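Local coordinates for protein TRAP dicarboxylate transporter-DctP subunit (Rhodobacter sphaeroides, PDB 4PE3) that probably binds a small organic solute, such as a carboxylic acid, in the periplasm and hands it to a TRAP membrane transporter, at residues T335-K338 against L342-E345; I311-W316 against K328-L333; E47-F52 against I66-V71; V243-N248 against E265-F270; E155-K160 against N183-A188. All blocks are in the same frame, centred on the assembly; numbering follows the deposited sequence. Where two conformers were deposited one is given.

Interaction 1: residues T335-K338 against L342-E345; sequences TYLK and LMAE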
# COMPACT_ATOMS: atom_id res chain seq x y z
N THR A 335 -10.68 -1.58 15.70
CA THR A 335 -11.70 -2.59 15.93
C THR A 335 -11.41 -3.86 15.13
O THR A 335 -11.46 -4.96 15.67
CB THR A 335 -13.11 -2.05 15.59
OG1 THR A 335 -13.41 -0.96 16.47
CG2 THR A 335 -14.16 -3.14 15.75
N TYR A 336 -11.06 -3.70 13.86
CA TYR A 336 -10.74 -4.84 12.99
C TYR A 336 -9.54 -5.65 13.51
O TYR A 336 -9.61 -6.88 13.63
CB TYR A 336 -10.47 -4.35 11.55
CG TYR A 336 -10.08 -5.48 10.63
CD1 TYR A 336 -11.05 -6.27 10.03
CD2 TYR A 336 -8.74 -5.77 10.40
CE1 TYR A 336 -10.70 -7.31 9.22
CE2 TYR A 336 -8.39 -6.81 9.58
CZ TYR A 336 -9.36 -7.58 9.01
OH TYR A 336 -9.02 -8.62 8.19
N LEU A 337 -8.46 -4.96 13.80
CA LEU A 337 -7.24 -5.61 14.28
C LEU A 337 -7.47 -6.35 15.59
O LEU A 337 -6.99 -7.47 15.76
CB LEU A 337 -6.12 -4.58 14.43
CG LEU A 337 -5.70 -3.92 13.12
CD1 LEU A 337 -4.76 -2.75 13.38
CD2 LEU A 337 -5.03 -4.92 12.19
N LYS A 338 -8.21 -5.74 16.52
CA LYS A 338 -8.47 -6.39 17.79
C LYS A 338 -9.34 -7.62 17.56
O LYS A 338 -9.12 -8.69 18.13
CB LYS A 338 -9.13 -5.43 18.78
CG LYS A 338 -8.19 -4.37 19.34
CD LYS A 338 -8.88 -3.54 20.40
CE LYS A 338 -7.97 -2.44 20.94
NZ LYS A 338 -8.50 -1.92 22.23
N LEU A 342 -5.03 -9.54 16.00
CA LEU A 342 -3.79 -8.98 15.51
C LEU A 342 -3.20 -7.93 16.45
O LEU A 342 -2.02 -7.59 16.36
CB LEU A 342 -4.04 -8.37 14.13
CG LEU A 342 -4.32 -9.42 13.04
CD1 LEU A 342 -4.75 -8.77 11.72
CD2 LEU A 342 -3.10 -10.33 12.83
N MSE A 343 -4.03 -7.39 17.33
CA MSE A 343 -3.56 -6.39 18.27
C MSE A 343 -4.17 -6.65 19.63
O MSE A 343 -5.29 -7.15 19.73
CB MSE A 343 -3.97 -5.01 17.79
CG MSE A 343 -3.02 -3.90 18.13
SE MSE A 343 -3.72 -2.35 17.23
CE MSE A 343 -5.13 -1.96 18.49
N ALA A 344 -3.42 -6.30 20.68
CA ALA A 344 -3.84 -6.55 22.05
C ALA A 344 -5.22 -5.97 22.27
O ALA A 344 -5.47 -4.82 21.91
CB ALA A 344 -2.84 -5.95 23.06
N GLU A 345 -6.10 -6.77 22.86
CA GLU A 345 -7.50 -6.41 22.98
C GLU A 345 -7.71 -5.33 24.04
O GLU A 345 -6.97 -5.24 25.02
CB GLU A 345 -8.34 -7.65 23.31
CG GLU A 345 -9.85 -7.40 23.35
CD GLU A 345 -10.54 -7.65 22.02
OE1 GLU A 345 -9.87 -8.12 21.07
OE2 GLU A 345 -11.75 -7.39 21.92
OXT GLU A 345 -8.63 -4.52 23.92
O HOH W 1 -7.13 -8.94 20.12
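K338 and E345 are joined by a salt bridge, and the K338 side chain lies along the chain's last residues on its way there. Its CG stands anti to the carbonyl carbon (chi1 -73°), and everything beyond CG is extended. K338 CB sits 3.6 Å from E345 OE1. CG and CD then run past the backbone, CG nearest A344 O and CD nearest the terminal carboxylate. K338 CE comes within 3.6 Å of A344 O, and K338 NZ closes the bridge 3.1 Å from E345 OXT. The backbone turns here where helix 324-339 ends. L342 N donates to L337 O at 2.9 Å, and M343 N adds a weak bond to the same oxygen. The bond from L342 N back to L337 O, five residues earlier, is as in a Schellman motif, with the two leucine side chains in contact beside it (L337 CD2 to L342 CD1, 3.9 Å) and crossing at about a right angle. L337 CB also packs on CB of M343, a selenomethionine, at 4.0 Å. L337 and M343 both rest on W316 of helix 302-320, and R309 of that helix bonds L342 O. A water stands 2.8 Å from K338 O and 2.6 Å from M343 O, between the last helical turn and the tail.

Interaction 2: residues I311-W316 against K328-L333; sequences IARGEW and KVYDTL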
# COMPACT_ATOMS: atom_id res chain seq x y z
N ILE A 311 2.85 -0.29 19.16
CA ILE A 311 3.65 0.92 19.15
C ILE A 311 3.08 1.88 18.09
O ILE A 311 2.92 3.06 18.34
CB ILE A 311 5.12 0.61 18.86
CG1 ILE A 311 5.75 -0.01 20.10
CG2 ILE A 311 5.88 1.86 18.49
CD1 ILE A 311 6.49 -1.27 19.84
N ALA A 312 2.79 1.34 16.92
CA ALA A 312 2.31 2.15 15.81
C ALA A 312 0.97 2.81 16.15
O ALA A 312 0.71 3.96 15.77
CB ALA A 312 2.19 1.29 14.58
N ARG A 313 0.14 2.09 16.90
CA ARG A 313 -1.19 2.58 17.25
C ARG A 313 -1.12 3.92 17.97
O ARG A 313 -1.97 4.78 17.77
CB ARG A 313 -1.92 1.55 18.12
CG ARG A 313 -3.38 1.93 18.47
CD ARG A 313 -3.76 1.45 19.86
NE ARG A 313 -2.85 1.96 20.88
CZ ARG A 313 -2.84 3.21 21.34
NH1 ARG A 313 -3.72 4.08 20.89
NH2 ARG A 313 -1.95 3.57 22.26
N GLY A 314 -0.13 4.09 18.83
CA GLY A 314 0.04 5.37 19.50
C GLY A 314 0.22 6.51 18.50
O GLY A 314 -0.24 7.63 18.72
N GLU A 315 0.88 6.23 17.39
CA GLU A 315 1.04 7.22 16.34
C GLU A 315 -0.23 7.35 15.49
O GLU A 315 -0.58 8.46 15.11
CB GLU A 315 2.27 6.94 15.47
CG GLU A 315 3.56 7.08 16.28
CD GLU A 315 3.76 8.46 16.86
OE1 GLU A 315 3.67 9.45 16.09
OE2 GLU A 315 4.04 8.57 18.07
N TRP A 316 -0.91 6.24 15.20
CA TRP A 316 -2.20 6.35 14.50
C TRP A 316 -3.15 7.24 15.29
O TRP A 316 -3.91 8.02 14.69
CB TRP A 316 -2.87 4.99 14.30
CG TRP A 316 -2.08 3.91 13.63
CD1 TRP A 316 -0.96 4.03 12.84
CD2 TRP A 316 -2.33 2.51 13.75
NE1 TRP A 316 -0.53 2.80 12.44
CE2 TRP A 316 -1.34 1.84 13.00
CE3 TRP A 316 -3.29 1.75 14.42
CZ2 TRP A 316 -1.29 0.45 12.90
CZ3 TRP A 316 -3.24 0.38 14.34
CH2 TRP A 316 -2.24 -0.26 13.58
N LYS A 328 -12.50 8.17 12.61
CA LYS A 328 -13.33 7.07 12.14
C LYS A 328 -12.49 5.96 11.49
O LYS A 328 -12.76 4.79 11.69
CB LYS A 328 -14.37 7.58 11.15
CG LYS A 328 -15.47 6.59 10.85
CD LYS A 328 -16.72 7.31 10.34
CE LYS A 328 -17.89 6.36 10.15
NZ LYS A 328 -18.77 6.78 9.02
N VAL A 329 -11.51 6.34 10.67
CA VAL A 329 -10.57 5.35 10.13
C VAL A 329 -9.87 4.61 11.28
O VAL A 329 -9.83 3.37 11.31
CB VAL A 329 -9.54 6.01 9.20
CG1 VAL A 329 -8.42 5.01 8.87
CG2 VAL A 329 -10.21 6.54 7.92
N TYR A 330 -9.32 5.36 12.22
CA TYR A 330 -8.65 4.77 13.39
C TYR A 330 -9.56 3.80 14.13
O TYR A 330 -9.15 2.69 14.43
CB TYR A 330 -8.17 5.86 14.33
CG TYR A 330 -7.61 5.34 15.63
CD1 TYR A 330 -8.44 5.13 16.72
CD2 TYR A 330 -6.26 5.06 15.78
CE1 TYR A 330 -7.94 4.64 17.94
CE2 TYR A 330 -5.75 4.58 16.98
CZ TYR A 330 -6.59 4.38 18.05
OH TYR A 330 -6.06 3.93 19.23
N ASP A 331 -10.79 4.21 14.40
CA ASP A 331 -11.70 3.36 15.19
C ASP A 331 -11.99 2.07 14.44
O ASP A 331 -11.97 0.98 15.03
CB ASP A 331 -13.02 4.06 15.48
CG ASP A 331 -12.88 5.19 16.47
OD1 ASP A 331 -11.86 5.25 17.17
OD2 ASP A 331 -13.81 6.02 16.54
N THR A 332 -12.23 2.19 13.14
CA THR A 332 -12.58 1.05 12.33
C THR A 332 -11.42 0.07 12.20
O THR A 332 -11.61 -1.14 12.30
CB THR A 332 -13.09 1.53 10.96
OG1 THR A 332 -14.23 2.37 11.17
CG2 THR A 332 -13.50 0.37 10.07
N LEU A 333 -10.22 0.62 12.00
CA LEU A 333 -9.01 -0.18 11.88
C LEU A 333 -8.68 -0.91 13.17
O LEU A 333 -8.43 -2.10 13.16
CB LEU A 333 -7.85 0.74 11.50
CG LEU A 333 -6.49 0.05 11.44
CD1 LEU A 333 -6.46 -1.02 10.35
CD2 LEU A 333 -5.40 1.08 11.18
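Helix segments 311-316 and 328-333 run nearly antiparallel, at 155°, with axes 11.3 Å apart; W316 and Y330 bring the backbones nearest. The helices that carry them, 302-320 and 324-339, follow one another in the chain as a helical hairpin, and its gap is bridged by three side-chain meetings. Y330 has CG anti to its own N (chi1 173°), which carries its ring across to the other helix. There W316 CB lies at the edge of the Y330 ring, 3.7 Å from Y330 CD2, while the hydroxyl reaches R313. R313 NH1 donates to Y330 OH at 2.9 Å, with the oxygen in the guanidinium plane. The guanidinium and phenol planes are 83° apart. NH1 also holds a salt bridge to E317. W316 is clasped on both faces: L333 CD2 lies over one, 4.0 Å from the centroid of the six-membered ring, and A312 O and R313 CA lie against the opposite face near its rim. W316 NE1 bonds V113 O. With a phenylalanine in place of Y330, R313 NH1 would probably keep E317 but lose the phenol oxygen, and with it a second restraint on the guanidinium. Because that oxygen accepts from a cationic donor, its electrons are likely to be drawn toward R313, giving this otherwise apolar seam one charge-assisted bond.

Interaction 3: residues E47-F52 against I66-V71; sequences ELQHVF and IELMPV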
# COMPACT_ATOMS: atom_id res chain seq x y z
N GLU A 47 1.58 -2.28 -16.10
CA GLU A 47 1.27 -3.46 -16.91
C GLU A 47 0.25 -4.41 -16.28
O GLU A 47 -0.63 -4.94 -16.96
CB GLU A 47 2.56 -4.21 -17.24
CG GLU A 47 3.40 -3.51 -18.28
CD GLU A 47 2.64 -3.39 -19.57
OE1 GLU A 47 2.13 -4.42 -20.07
OE2 GLU A 47 2.51 -2.27 -20.05
N LEU A 48 0.36 -4.60 -14.97
CA LEU A 48 -0.60 -5.43 -14.26
C LEU A 48 -2.00 -4.83 -14.29
O LEU A 48 -3.00 -5.56 -14.29
CB LEU A 48 -0.14 -5.69 -12.81
CG LEU A 48 0.97 -6.75 -12.65
CD1 LEU A 48 1.70 -6.64 -11.29
CD2 LEU A 48 0.41 -8.12 -12.83
N GLN A 49 -2.07 -3.50 -14.34
CA GLN A 49 -3.36 -2.83 -14.38
C GLN A 49 -4.12 -3.11 -15.67
O GLN A 49 -5.35 -2.97 -15.71
CB GLN A 49 -3.18 -1.33 -14.14
CG GLN A 49 -2.79 -1.03 -12.71
CD GLN A 49 -2.21 0.34 -12.53
OE1 GLN A 49 -2.31 1.19 -13.40
NE2 GLN A 49 -1.59 0.57 -11.39
N HIS A 50 -3.43 -3.54 -16.73
CA HIS A 50 -4.14 -3.95 -17.94
C HIS A 50 -5.14 -5.08 -17.62
O HIS A 50 -6.12 -5.27 -18.33
CB HIS A 50 -3.22 -4.52 -19.02
CG HIS A 50 -2.34 -3.53 -19.72
ND1 HIS A 50 -2.81 -2.41 -20.39
CD2 HIS A 50 -1.02 -3.58 -19.97
CE1 HIS A 50 -1.78 -1.80 -20.99
NE2 HIS A 50 -0.68 -2.49 -20.73
N VAL A 51 -4.85 -5.88 -16.59
CA VAL A 51 -5.76 -6.98 -16.21
C VAL A 51 -7.15 -6.44 -15.87
O VAL A 51 -8.14 -7.04 -16.24
CB VAL A 51 -5.18 -7.84 -15.08
CG1 VAL A 51 -6.15 -8.91 -14.64
CG2 VAL A 51 -3.87 -8.47 -15.53
N PHE A 52 -7.20 -5.30 -15.20
CA PHE A 52 -8.50 -4.71 -14.88
C PHE A 52 -9.26 -4.38 -16.16
O PHE A 52 -10.40 -4.81 -16.34
CB PHE A 52 -8.33 -3.46 -14.03
CG PHE A 52 -9.61 -2.71 -13.78
CD1 PHE A 52 -10.70 -3.32 -13.16
CD2 PHE A 52 -9.72 -1.38 -14.16
CE1 PHE A 52 -11.89 -2.61 -12.93
CE2 PHE A 52 -10.90 -0.67 -13.91
CZ PHE A 52 -11.96 -1.28 -13.31
N ILE A 66 -12.49 -0.30 -20.77
CA ILE A 66 -11.69 0.60 -19.96
C ILE A 66 -10.48 0.98 -20.78
O ILE A 66 -9.77 0.10 -21.28
CB ILE A 66 -11.17 -0.09 -18.68
CG1 ILE A 66 -12.32 -0.62 -17.81
CG2 ILE A 66 -10.27 0.84 -17.86
CD1 ILE A 66 -13.26 0.45 -17.30
N GLU A 67 -10.25 2.27 -20.92
CA GLU A 67 -9.02 2.77 -21.52
C GLU A 67 -8.07 3.20 -20.41
O GLU A 67 -8.33 4.17 -19.71
CB GLU A 67 -9.34 3.95 -22.42
CG GLU A 67 -8.16 4.44 -23.19
CD GLU A 67 -8.56 5.09 -24.48
OE1 GLU A 67 -7.81 4.92 -25.45
OE2 GLU A 67 -9.62 5.75 -24.53
N LEU A 68 -6.95 2.48 -20.26
CA LEU A 68 -5.99 2.74 -19.21
C LEU A 68 -4.90 3.70 -19.68
O LEU A 68 -4.20 3.42 -20.65
CB LEU A 68 -5.36 1.41 -18.77
CG LEU A 68 -4.29 1.46 -17.68
CD1 LEU A 68 -4.91 1.82 -16.34
CD2 LEU A 68 -3.52 0.12 -17.63
N MSE A 69 -4.73 4.82 -18.99
CA MSE A 69 -3.81 5.86 -19.42
C MSE A 69 -2.73 6.08 -18.37
O MSE A 69 -3.03 6.18 -17.19
CB MSE A 69 -4.59 7.15 -19.66
CG MSE A 69 -5.68 7.02 -20.72
SE MSE A 69 -6.88 8.56 -20.80
CE MSE A 69 -7.37 8.67 -18.92
N PRO A 70 -1.46 6.18 -18.78
CA PRO A 70 -0.41 6.38 -17.78
C PRO A 70 -0.56 7.69 -17.02
O PRO A 70 -1.27 8.62 -17.44
CB PRO A 70 0.88 6.41 -18.61
CG PRO A 70 0.52 5.93 -19.94
CD PRO A 70 -0.94 6.07 -20.15
N VAL A 71 0.09 7.76 -15.86
CA VAL A 71 0.05 8.95 -15.02
C VAL A 71 0.37 10.20 -15.81
O VAL A 71 1.30 10.22 -16.62
CB VAL A 71 1.01 8.78 -13.83
CG1 VAL A 71 2.44 8.66 -14.32
CG2 VAL A 71 0.82 9.93 -12.82
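The rings of H50 and F52 both meet strand 66-69 obliquely, through L68 CD2 and I66 CG1 respectively. E47 OE1 lies at the edge of the H50 ring, in its plane, and F46 meets that imidazole edge-to-face. F52 CE2 is 4.2 Å from I66 CG1, the two side chains crossing at about a right angle. L68 does most of the strand's work: with CG anti to the backbone N (chi1 179°), it pushes L68 CD2 against the helix, 3.8 Å from each of Q49 CB, H50 N and H50 ND1. Q49 OE1 bonds S37 OG, at the end of strand 32-37. Segment 47-52 belongs to the helix of the beta-alpha-beta unit 32-37, 44-59, 65-69, and it runs back at 165° to the strand it covers. Within the helix, H50 NE2 donates to E47 OE2 at 3.3 Å, reaching the oxygen from above the carboxylate plane. Were H50 replaced by alanine, E47 would probably be left without this mate, and L68 CD2 without its imidazole neighbour. No hydrogen bond crosses between the segments; the strand offers aliphatic carbons to the helix, some of them against nitrogen atoms, while the nearby carboxylate would be expected to favour a protonated H50.

Interaction 4: residues V243-N248 against E265-F270; sequences VEVSMN and EAQKIF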
# COMPACT_ATOMS: atom_id res chain seq x y z
N VAL A 243 -3.71 1.16 -3.10
CA VAL A 243 -4.03 1.73 -4.41
C VAL A 243 -5.52 1.53 -4.65
O VAL A 243 -6.05 0.42 -4.52
CB VAL A 243 -3.18 1.08 -5.52
CG1 VAL A 243 -3.76 1.31 -6.87
CG2 VAL A 243 -1.79 1.63 -5.44
N GLU A 244 -6.22 2.63 -4.87
CA GLU A 244 -7.66 2.56 -5.08
C GLU A 244 -7.99 2.49 -6.57
O GLU A 244 -7.28 3.10 -7.40
CB GLU A 244 -8.36 3.80 -4.50
CG GLU A 244 -7.98 5.13 -5.14
CD GLU A 244 -8.71 6.30 -4.52
OE1 GLU A 244 -8.16 6.92 -3.58
OE2 GLU A 244 -9.84 6.63 -4.97
N VAL A 245 -9.04 1.73 -6.89
CA VAL A 245 -9.67 1.75 -8.21
C VAL A 245 -11.04 2.37 -7.96
O VAL A 245 -11.86 1.81 -7.24
CB VAL A 245 -9.83 0.33 -8.79
CG1 VAL A 245 -10.50 0.36 -10.13
CG2 VAL A 245 -8.47 -0.35 -8.91
N SER A 246 -11.24 3.55 -8.53
CA SER A 246 -12.43 4.35 -8.28
C SER A 246 -12.87 5.05 -9.56
O SER A 246 -12.05 5.27 -10.46
CB SER A 246 -12.14 5.42 -7.24
OG SER A 246 -11.64 4.82 -6.05
N MSE A 247 -14.14 5.43 -9.65
CA MSE A 247 -14.64 6.05 -10.87
C MSE A 247 -15.72 7.05 -10.56
O MSE A 247 -16.20 7.18 -9.42
CB MSE A 247 -15.15 4.99 -11.85
CG MSE A 247 -16.50 4.38 -11.56
SE MSE A 247 -17.14 3.30 -13.06
CE MSE A 247 -17.50 4.78 -14.26
N ASN A 248 -16.14 7.77 -11.59
CA ASN A 248 -17.17 8.76 -11.48
C ASN A 248 -18.42 8.13 -10.91
O ASN A 248 -18.92 7.15 -11.42
CB ASN A 248 -17.47 9.32 -12.87
CG ASN A 248 -18.58 10.37 -12.83
OD1 ASN A 248 -19.76 10.05 -12.73
ND2 ASN A 248 -18.17 11.61 -12.87
N GLU A 265 -15.97 -7.51 -10.08
CA GLU A 265 -15.33 -8.81 -10.26
C GLU A 265 -14.00 -8.64 -11.01
O GLU A 265 -12.98 -9.22 -10.61
CB GLU A 265 -16.25 -9.75 -11.03
CG GLU A 265 -15.77 -11.18 -11.12
CD GLU A 265 -16.74 -12.09 -11.86
OE1 GLU A 265 -16.36 -13.25 -12.14
OE2 GLU A 265 -17.89 -11.66 -12.16
N ALA A 266 -14.01 -7.85 -12.08
CA ALA A 266 -12.79 -7.58 -12.84
C ALA A 266 -11.71 -6.97 -11.95
O ALA A 266 -10.53 -7.32 -12.04
CB ALA A 266 -13.09 -6.65 -14.03
N GLN A 267 -12.13 -6.04 -11.10
CA GLN A 267 -11.21 -5.39 -10.18
C GLN A 267 -10.59 -6.39 -9.23
O GLN A 267 -9.39 -6.33 -8.95
CB GLN A 267 -11.93 -4.27 -9.41
CG GLN A 267 -10.99 -3.29 -8.71
CD GLN A 267 -10.37 -3.87 -7.45
OE1 GLN A 267 -10.99 -4.64 -6.74
NE2 GLN A 267 -9.13 -3.50 -7.19
N LYS A 268 -11.41 -7.30 -8.71
CA LYS A 268 -10.95 -8.34 -7.79
C LYS A 268 -9.93 -9.24 -8.49
O LYS A 268 -8.93 -9.65 -7.91
CB LYS A 268 -12.13 -9.18 -7.30
CG LYS A 268 -11.78 -10.25 -6.30
CD LYS A 268 -11.29 -9.65 -5.00
CE LYS A 268 -10.97 -10.73 -3.99
NZ LYS A 268 -10.43 -10.14 -2.75
N ILE A 269 -10.18 -9.54 -9.76
CA ILE A 269 -9.24 -10.37 -10.52
C ILE A 269 -7.91 -9.64 -10.71
O ILE A 269 -6.84 -10.22 -10.51
CB ILE A 269 -9.82 -10.78 -11.88
CG1 ILE A 269 -10.98 -11.75 -11.69
CG2 ILE A 269 -8.75 -11.43 -12.75
CD1 ILE A 269 -11.85 -11.90 -12.94
N PHE A 270 -7.97 -8.36 -11.06
CA PHE A 270 -6.76 -7.55 -11.16
C PHE A 270 -6.01 -7.56 -9.81
O PHE A 270 -4.81 -7.80 -9.76
CB PHE A 270 -7.11 -6.11 -11.60
CG PHE A 270 -6.16 -5.06 -11.12
CD1 PHE A 270 -4.82 -5.08 -11.47
CD2 PHE A 270 -6.61 -4.04 -10.30
CE1 PHE A 270 -3.96 -4.11 -11.02
CE2 PHE A 270 -5.75 -3.07 -9.84
CZ PHE A 270 -4.42 -3.11 -10.18
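Behind V245, which meets Q267 and F270 on the long helix, the buried E244 OE2 is gripped by two donors: S246 OG at 2.8 Å, on the anti side of the carboxylate and tilted 25° from its plane, and H92 NE2. E244 OE1 bonds T96 OG1, the carboxylate's third bond. These polar groups face away from the helix, while V245 points toward it, the alternation expected of a strand inside a five-stranded mixed sheet. Strand 243-248 lies between 91-95 and 144-150 and is antiparallel to both, and helix 257-291 covers one face of that sheet; so long a helix is a feature of TRAP solute-binding proteins. Contact across the interface falls to one valine. V245 CB is 3.8 Å from Q267 CG, and V245 CG1 and CG2 each lie 3.9 Å from the same carbon, so the branched side chain straddles the glutamine stem, the two side chains running antiparallel alongside one another. Q267 leaves the helix with CG anti to the backbone N (chi1 -165°) and then folds at chi2, which brings its amide over the sheet. There Q267 NE2 bonds V149 O of the next strand, so the buried amide nitrogen has a polar partner although its nearest neighbour across the contact, V245 CG2 at 3.6 Å, is apolar. F270, one turn further on, offers a ring edge instead and touches Q49 of helix 44-59 as well. N248 closes the strand by capping the helix that follows, through OD1 to K251 N. The ring atom that meets the valine is CE2 of F270, 4.0 Å from V245 CG2.

Interaction 5: residues E155-K160 against N183-A188; sequences EAFVSK and NVFAAA. With ZN (zinc ion), chain F.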
# COMPACT_ATOMS: atom_id res chain seq x y z
N GLU A 155 6.09 -3.97 1.64
CA GLU A 155 7.54 -3.79 1.54
C GLU A 155 8.25 -4.74 2.46
O GLU A 155 7.70 -5.14 3.49
CB GLU A 155 7.91 -2.34 1.88
CG GLU A 155 7.32 -1.29 0.91
CD GLU A 155 8.02 0.05 1.01
OE1 GLU A 155 8.86 0.22 1.89
OE2 GLU A 155 7.71 0.96 0.22
N ALA A 156 9.48 -5.13 2.10
CA ALA A 156 10.36 -5.84 3.02
C ALA A 156 11.31 -4.83 3.65
O ALA A 156 11.56 -3.78 3.09
CB ALA A 156 11.14 -6.89 2.26
N PHE A 157 11.84 -5.16 4.83
CA PHE A 157 12.74 -4.25 5.52
C PHE A 157 14.17 -4.62 5.17
O PHE A 157 14.51 -5.79 5.08
CB PHE A 157 12.52 -4.41 7.04
CG PHE A 157 13.02 -3.24 7.88
CD1 PHE A 157 12.58 -1.96 7.63
CD2 PHE A 157 13.87 -3.44 8.93
CE1 PHE A 157 13.01 -0.89 8.39
CE2 PHE A 157 14.31 -2.37 9.71
CZ PHE A 157 13.86 -1.09 9.44
N VAL A 158 15.00 -3.59 5.08
CA VAL A 158 16.44 -3.72 4.84
C VAL A 158 17.14 -3.47 6.17
O VAL A 158 16.88 -2.46 6.82
CB VAL A 158 16.91 -2.70 3.80
CG1 VAL A 158 18.45 -2.69 3.71
CG2 VAL A 158 16.26 -2.97 2.45
N SER A 159 18.01 -4.39 6.60
CA SER A 159 18.76 -4.17 7.83
C SER A 159 20.11 -4.87 7.81
O SER A 159 20.20 -6.01 7.39
CB SER A 159 17.95 -4.64 9.07
OG SER A 159 18.69 -4.35 10.24
N LYS A 160 21.13 -4.17 8.29
CA LYS A 160 22.47 -4.72 8.48
C LYS A 160 22.60 -5.47 9.78
O LYS A 160 23.51 -6.29 9.93
CB LYS A 160 23.53 -3.61 8.53
CG LYS A 160 23.76 -2.86 7.28
CD LYS A 160 24.69 -1.66 7.47
CE LYS A 160 26.14 -2.09 7.75
NZ LYS A 160 27.06 -0.94 7.52
N ASN A 183 7.71 8.61 12.22
CA ASN A 183 7.16 8.82 13.55
C ASN A 183 6.95 7.50 14.28
O ASN A 183 7.19 7.43 15.49
CB ASN A 183 5.88 9.64 13.49
CG ASN A 183 6.14 11.07 13.06
OD1 ASN A 183 7.26 11.56 13.17
ND2 ASN A 183 5.10 11.75 12.58
N VAL A 184 6.54 6.45 13.57
CA VAL A 184 6.42 5.12 14.14
C VAL A 184 7.79 4.56 14.52
O VAL A 184 7.98 4.05 15.63
CB VAL A 184 5.66 4.16 13.22
CG1 VAL A 184 5.73 2.73 13.70
CG2 VAL A 184 4.19 4.59 13.13
N PHE A 185 8.79 4.67 13.63
CA PHE A 185 10.12 4.19 13.99
C PHE A 185 10.67 4.93 15.20
O PHE A 185 11.25 4.30 16.08
CB PHE A 185 11.09 4.18 12.79
CG PHE A 185 10.90 2.98 11.91
CD1 PHE A 185 11.27 1.73 12.36
CD2 PHE A 185 10.34 3.09 10.65
CE1 PHE A 185 11.09 0.61 11.57
CE2 PHE A 185 10.16 1.95 9.87
CZ PHE A 185 10.53 0.73 10.34
N ALA A 186 10.46 6.24 15.27
CA ALA A 186 10.87 7.00 16.46
C ALA A 186 10.15 6.54 17.72
O ALA A 186 10.76 6.47 18.78
CB ALA A 186 10.66 8.47 16.25
N ALA A 187 8.86 6.24 17.61
CA ALA A 187 8.10 5.76 18.75
C ALA A 187 8.63 4.40 19.23
O ALA A 187 8.52 4.06 20.41
CB ALA A 187 6.63 5.66 18.37
N ALA A 188 9.20 3.63 18.31
CA ALA A 188 9.83 2.35 18.64
C ALA A 188 11.26 2.51 19.16
O ALA A 188 11.92 1.53 19.48
CB ALA A 188 9.85 1.44 17.41
ZN ZN F . 9.13 2.17 1.26
O HOH W 2 7.45 2.80 2.35
O HOH W 3 9.29 3.58 -0.15
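F185 alone carries helix 180-187 onto F157 of the strand 157-159, and its neighbours in the helix serve other partners. N183 begins the segment on the outer side, facing E315 of helix 302-320, and N183 O accepts from A187 N at 2.9 Å. V184 turns its side chain to the same helix, against F308, A312 and E315, while its carbonyl takes A188 N. F185 follows. Its CG sits beside the backbone N (chi1 -80°), and the ring stretches out toward a phenyl coming from the opposite direction, so that two long side chains span widely separated backbones. F157 does the same from its strand, with CG anti to the backbone N. The rings end up nearly parallel, planes at 15°, but slid so far that they hardly overlap: centroids are 5.4 Å apart, and the closest carbons are F157 CE1 and F185 CZ, at 3.5 Å. H238 meets F185 edge-to-face and F237 leans on F157, extending the aromatic cluster. A186 and A187 are exposed, though I311 touches A187, the last helical residue before A188. At the start of the other segment, E155 binds a zinc ion with both carboxylate oxygens, E155 OE1 and OE2 each 2.1 Å from the metal. Two waters, D213 OD1 and the backbone oxygen of Y214 complete six ligands. The aromatic pair packs helix 180-187 against the edge strand of the four-stranded mixed sheet 157-159, 211-213, 173-175, 191-193; the strand's segment begins with E155 of a carboxylate-, carbonyl- and water-bound zinc site, to which the neighbouring strand 211-213 supplies D213.

The five contacts fall into two groups on the chain. Interactions 3 and 4 lie at the five-stranded sheet, their centres 11 Å apart, and touch where L48 O comes within 3.4 Å of F270 CD1. Interactions 1 and 2 share helix 324-339; L337 CD1 packs 3.6 Å from W316 CH2, so the helix end and the helical hairpin form one packed unit. Interaction 2 also touches interaction 5, with E315 OE1 3.4 Å from N183 CB, which joins the hairpin to helix 180-187, the helix that packs on F157 beside the four-stranded sheet. Interactions 3 and 5 sit on opposite sides of the chain's centre, about 32 Å between centres, with no touch.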